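Local coordinates for MAGE domain-containing protein (Xenopus laevis, PDB 7DG2) that probably serves as the Nse3 subunit of the Smc5/6 complex, pairing with Nse1 to shape the Nse4 protein and taking part in DNA binding, at residues M103-L108 with S119-M124; G113-E118 with E168-W173. One frame throughout, in Å; residues are numbered along the deposited sequence.

Interaction 1. Residues M103-L108 with S119-M124; sequences MVILSL and SAIWEM
Leu108 and Met124 point at each other tip to tip where two helices of a winged-helix unit of the MAGE homology domain meet, helix 94-111 and helix 118-127. The segments run at 129° to each other; Met124 and Leu108, both unbranched at CB, reach across the 10.6 Å between the axes, while beta-branched Val104, Ile105 and Ile121 fill in beside them, and no hydrogen bond crosses. In Met124, CG lies anti to the backbone N (chi1 175°), which sends the unbranched chain out toward helix 94-111, and a bend at chi3 (68°) turns the methyl onto that helix. There CE touches Leu108 CB at 3.6 Å, while SD lies 3.8 Å from the same CB. Leu108 CD2 reaches Ile121 CG1 at 3.9 Å and comes near the Ala120 carbonyl oxygen; the small Ala120 lets this branch come in close. The beta-branched pair Ile105 and Ile121 cross at about a right angle, Ile105 CG2 against Ile121 CD1 at 3.6 Å. Val146 of helix 142-152 and Leu156 of strand 156-160 also pack on Ile105, so it belongs to the core of the module. The chain of Nse4 packs against the same contact, its Leu16 on Val104 and its Thr13 on Met124. Val104 meets Met124 at a slant, its CG1 3.6 Å from Met124 CE.

Interaction 2. Residues G113-E118 with E168-W173; sequences GNTAKE and EYEFRW
Glu118 packs against Tyr169 and Phe171 at the short antiparallel ladder of the winged-helix sheet, where strand 116-117 edges strand 169-173. Ala116 and Phe171 form a hydrogen-bonded pair: Ala116 N reaches Phe171 O at 3.0 Å, and Phe171 N returns a nearly straight bond to Ala116 O. Glu118 N bonds to Tyr169 O as the chain turns into helix 118-127. The glutamate then runs out extended, CG anti to its N (chi1 179°). Its CB sits 3.3 Å from Tyr169 O, CG meets the edge of the Phe171 ring at CE2 (3.8 Å), and OE1 lies 3.4 Å from Tyr169 CB, the Glu118 and Tyr169 side chains side by side, pointing the same way, carboxylate and ring planes 80° apart. OE2 of this buried acid has a salt bridge to Lys143 and a hydrogen bond from Trp122 NE1, OE1 a hydrogen bond with Tyr158 OH. Lys117 lies across Glu168, its CD 3.4 Å from Glu168 OE1, and makes a long salt bridge to Glu170. A leucine in place of Glu168 would probably cost Lys117 its second nearby negative charge and the oxygen beside its CD, leaving the long bridge. A water completes the Glu118 tip, donating to OE1 at 2.7 Å and accepting from Tyr169 N at 2.9 Å.

Overall arrangement
The two interactions lie side by side in one winged-helix unit, their centres about 9 Å apart, and their segments alternate along the chain: 103-108, 113-118, 119-124, then 168-173. Helix 94-111 thus leads into strand 116-117, which runs directly into helix 118-127, while strand 169-173 returns much later to lie between 116-117 and 156-160 in the sheet. Interaction 1 packs helix on helix, and interaction 2 pairs the edge strand 116-117 with the central strand 169-173. They are joined by a probable hydrogen bond from Trp173 NE1 to Leu106 O (3.0 Å) and by Ile121 packing on Phe171. Nse4 touches the segments of interaction 1 but not those of interaction 2.

Interaction 1. Residues M103-L108 with S119-M124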
# COMPACT_ATOMS: atom_id res chain seq x y z
N MET B 103 5.26 -2.38 -17.93
CA MET B 103 6.59 -2.68 -18.44
C MET B 103 6.53 -3.21 -19.87
O MET B 103 7.40 -2.91 -20.70
CB MET B 103 7.29 -3.69 -17.53
CG MET B 103 8.62 -4.19 -18.08
SD MET B 103 9.88 -2.90 -18.19
CE MET B 103 10.86 -3.25 -16.72
N VAL B 104 5.50 -4.00 -20.18
CA VAL B 104 5.33 -4.50 -21.54
C VAL B 104 5.09 -3.35 -22.50
O VAL B 104 5.64 -3.32 -23.61
CB VAL B 104 4.18 -5.53 -21.56
CG1 VAL B 104 3.79 -5.87 -22.99
CG2 VAL B 104 4.59 -6.77 -20.80
N ILE B 105 4.29 -2.37 -22.09
CA ILE B 105 4.02 -1.20 -22.93
C ILE B 105 5.27 -0.34 -23.08
O ILE B 105 5.62 0.10 -24.19
CB ILE B 105 2.84 -0.40 -22.35
CG1 ILE B 105 1.55 -1.23 -22.39
CG2 ILE B 105 2.65 0.91 -23.10
CD1 ILE B 105 0.39 -0.57 -21.64
N LEU B 106 5.97 -0.07 -21.97
CA LEU B 106 7.21 0.69 -22.07
C LEU B 106 8.21 -0.00 -22.99
O LEU B 106 8.98 0.65 -23.69
CB LEU B 106 7.84 0.89 -20.68
CG LEU B 106 7.08 1.77 -19.68
CD1 LEU B 106 7.76 1.72 -18.32
CD2 LEU B 106 7.01 3.21 -20.17
N SER B 107 8.23 -1.34 -22.94
CA SER B 107 9.15 -2.11 -23.77
C SER B 107 8.88 -1.87 -25.25
O SER B 107 9.80 -1.58 -26.01
CB SER B 107 9.04 -3.60 -23.44
OG SER B 107 9.52 -3.88 -22.13
N LEU B 108 7.61 -1.97 -25.66
CA LEU B 108 7.29 -1.77 -27.07
C LEU B 108 7.67 -0.37 -27.52
O LEU B 108 8.31 -0.19 -28.57
CB LEU B 108 5.80 -2.03 -27.31
CG LEU B 108 5.37 -1.86 -28.78
CD1 LEU B 108 6.06 -2.91 -29.64
CD2 LEU B 108 3.85 -1.92 -28.96
N SER B 119 -2.61 2.00 -31.86
CA SER B 119 -3.04 0.77 -32.52
C SER B 119 -2.01 -0.34 -32.35
O SER B 119 -2.37 -1.51 -32.15
CB SER B 119 -3.32 1.03 -34.01
OG SER B 119 -2.19 1.59 -34.67
N ALA B 120 -0.72 -0.00 -32.42
CA ALA B 120 0.31 -1.01 -32.23
C ALA B 120 0.30 -1.57 -30.81
O ALA B 120 0.57 -2.75 -30.62
CB ALA B 120 1.68 -0.42 -32.56
N ILE B 121 -0.02 -0.73 -29.82
CA ILE B 121 -0.04 -1.21 -28.44
C ILE B 121 -1.20 -2.18 -28.23
O ILE B 121 -1.03 -3.25 -27.64
CB ILE B 121 -0.09 -0.01 -27.48
CG1 ILE B 121 1.30 0.64 -27.43
CG2 ILE B 121 -0.59 -0.44 -26.10
CD1 ILE B 121 1.44 1.74 -26.43
N TRP B 122 -2.40 -1.84 -28.71
CA TRP B 122 -3.51 -2.78 -28.52
C TRP B 122 -3.32 -4.04 -29.35
O TRP B 122 -3.75 -5.12 -28.93
CB TRP B 122 -4.84 -2.11 -28.85
CG TRP B 122 -5.15 -1.01 -27.90
CD1 TRP B 122 -5.32 0.31 -28.21
CD2 TRP B 122 -5.28 -1.12 -26.47
NE1 TRP B 122 -5.57 1.03 -27.07
CE2 TRP B 122 -5.55 0.18 -25.99
CE3 TRP B 122 -5.21 -2.18 -25.56
CZ2 TRP B 122 -5.75 0.45 -24.63
CZ3 TRP B 122 -5.41 -1.91 -24.21
CH2 TRP B 122 -5.67 -0.61 -23.76
N GLU B 123 -2.67 -3.94 -30.51
CA GLU B 123 -2.40 -5.12 -31.32
C GLU B 123 -1.51 -6.10 -30.56
O GLU B 123 -1.80 -7.30 -30.49
CB GLU B 123 -1.77 -4.69 -32.64
CG GLU B 123 -1.23 -5.80 -33.51
CD GLU B 123 -0.69 -5.26 -34.82
OE1 GLU B 123 -1.14 -5.71 -35.90
OE2 GLU B 123 0.19 -4.36 -34.78
N MET B 124 -0.43 -5.59 -29.96
CA MET B 124 0.42 -6.41 -29.11
C MET B 124 -0.36 -6.99 -27.94
O MET B 124 -0.32 -8.20 -27.68
CB MET B 124 1.62 -5.59 -28.61
CG MET B 124 2.52 -6.33 -27.61
SD MET B 124 3.93 -5.35 -27.03
CE MET B 124 3.07 -4.10 -26.07

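Interaction 2. Residues G113-E118 with E168-W173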
# COMPACT_ATOMS: atom_id res chain seq x y z
N GLY B 113 11.80 2.61 -31.03
CA GLY B 113 12.33 3.94 -31.28
C GLY B 113 11.70 5.06 -30.47
O GLY B 113 11.73 6.21 -30.92
N ASN B 114 11.13 4.75 -29.31
CA ASN B 114 10.66 5.69 -28.28
C ASN B 114 9.31 6.32 -28.60
O ASN B 114 8.91 7.29 -27.93
CB ASN B 114 11.71 6.77 -27.99
CG ASN B 114 13.01 6.17 -27.50
OD1 ASN B 114 13.03 5.45 -26.50
ND2 ASN B 114 14.10 6.42 -28.22
N THR B 115 8.57 5.78 -29.56
CA THR B 115 7.17 6.14 -29.79
C THR B 115 6.47 4.90 -30.33
O THR B 115 7.08 4.08 -31.01
CB THR B 115 7.01 7.31 -30.77
OG1 THR B 115 7.78 8.43 -30.33
CG2 THR B 115 5.57 7.75 -30.84
N ALA B 116 5.19 4.77 -29.99
CA ALA B 116 4.36 3.69 -30.52
C ALA B 116 2.95 4.20 -30.74
O ALA B 116 2.40 4.91 -29.89
CB ALA B 116 4.33 2.48 -29.58
N LYS B 117 2.36 3.84 -31.88
CA LYS B 117 0.97 4.18 -32.11
C LYS B 117 0.07 3.40 -31.15
O LYS B 117 0.37 2.27 -30.77
CB LYS B 117 0.57 3.88 -33.56
CG LYS B 117 1.27 4.75 -34.58
CD LYS B 117 0.46 4.85 -35.87
CE LYS B 117 1.11 5.82 -36.85
NZ LYS B 117 1.46 7.11 -36.19
N GLU B 118 -1.04 4.03 -30.76
CA GLU B 118 -2.00 3.33 -29.91
C GLU B 118 -2.42 2.01 -30.54
O GLU B 118 -2.56 1.00 -29.84
CB GLU B 118 -3.22 4.21 -29.63
CG GLU B 118 -4.26 3.50 -28.76
CD GLU B 118 -5.32 4.42 -28.17
OE1 GLU B 118 -5.44 5.58 -28.63
OE2 GLU B 118 -6.05 3.98 -27.25
N GLU B 168 -6.03 10.15 -34.20
CA GLU B 168 -5.27 8.97 -33.82
C GLU B 168 -4.29 9.37 -32.72
O GLU B 168 -3.81 10.51 -32.68
CB GLU B 168 -4.54 8.37 -35.03
CG GLU B 168 -3.71 7.14 -34.74
CD GLU B 168 -3.07 6.56 -35.99
OE1 GLU B 168 -2.90 5.32 -36.05
OE2 GLU B 168 -2.75 7.34 -36.91
N TYR B 169 -3.98 8.43 -31.83
CA TYR B 169 -3.12 8.70 -30.69
C TYR B 169 -1.86 7.83 -30.74
O TYR B 169 -1.86 6.72 -31.28
CB TYR B 169 -3.86 8.46 -29.38
CG TYR B 169 -4.85 9.55 -29.04
CD1 TYR B 169 -6.14 9.52 -29.53
CD2 TYR B 169 -4.48 10.61 -28.22
CE1 TYR B 169 -7.04 10.52 -29.22
CE2 TYR B 169 -5.37 11.61 -27.90
CZ TYR B 169 -6.65 11.56 -28.41
OH TYR B 169 -7.54 12.56 -28.10
N GLU B 170 -0.79 8.36 -30.15
CA GLU B 170 0.46 7.62 -30.00
C GLU B 170 0.98 7.79 -28.58
O GLU B 170 0.64 8.75 -27.88
CB GLU B 170 1.51 8.07 -31.01
CG GLU B 170 1.86 9.54 -30.91
CD GLU B 170 2.61 10.03 -32.13
OE1 GLU B 170 2.78 9.24 -33.09
OE2 GLU B 170 3.03 11.21 -32.13
N PHE B 171 1.82 6.85 -28.16
CA PHE B 171 2.32 6.79 -26.80
C PHE B 171 3.82 7.04 -26.77
O PHE B 171 4.56 6.57 -27.64
CB PHE B 171 2.05 5.42 -26.19
CG PHE B 171 0.64 5.18 -25.78
CD1 PHE B 171 0.19 5.56 -24.52
CD2 PHE B 171 -0.24 4.50 -26.61
CE1 PHE B 171 -1.10 5.28 -24.11
CE2 PHE B 171 -1.53 4.22 -26.21
CZ PHE B 171 -1.96 4.62 -24.97
N ARG B 172 4.27 7.75 -25.73
CA ARG B 172 5.68 7.85 -25.39
C ARG B 172 5.83 7.54 -23.90
O ARG B 172 4.85 7.51 -23.16
CB ARG B 172 6.25 9.25 -25.69
CG ARG B 172 5.97 9.76 -27.10
CD ARG B 172 6.65 11.11 -27.33
NE ARG B 172 8.10 11.01 -27.15
CZ ARG B 172 8.95 10.69 -28.12
NH1 ARG B 172 8.49 10.43 -29.34
NH2 ARG B 172 10.26 10.62 -27.88
N TRP B 173 7.07 7.33 -23.46
CA TRP B 173 7.33 7.28 -22.02
C TRP B 173 6.99 8.62 -21.38
O TRP B 173 7.30 9.69 -21.93
CB TRP B 173 8.80 6.98 -21.73
CG TRP B 173 9.27 5.59 -21.96
CD1 TRP B 173 8.74 4.66 -22.80
CD2 TRP B 173 10.41 4.98 -21.34
NE1 TRP B 173 9.48 3.49 -22.74
CE2 TRP B 173 10.51 3.67 -21.85
CE3 TRP B 173 11.35 5.42 -20.40
CZ2 TRP B 173 11.51 2.78 -21.44
CZ3 TRP B 173 12.35 4.53 -20.00
CH2 TRP B 173 12.42 3.23 -20.52
O HOH W 1 9.39 7.56 -25.16
O HOH W 2 -5.73 6.23 -31.20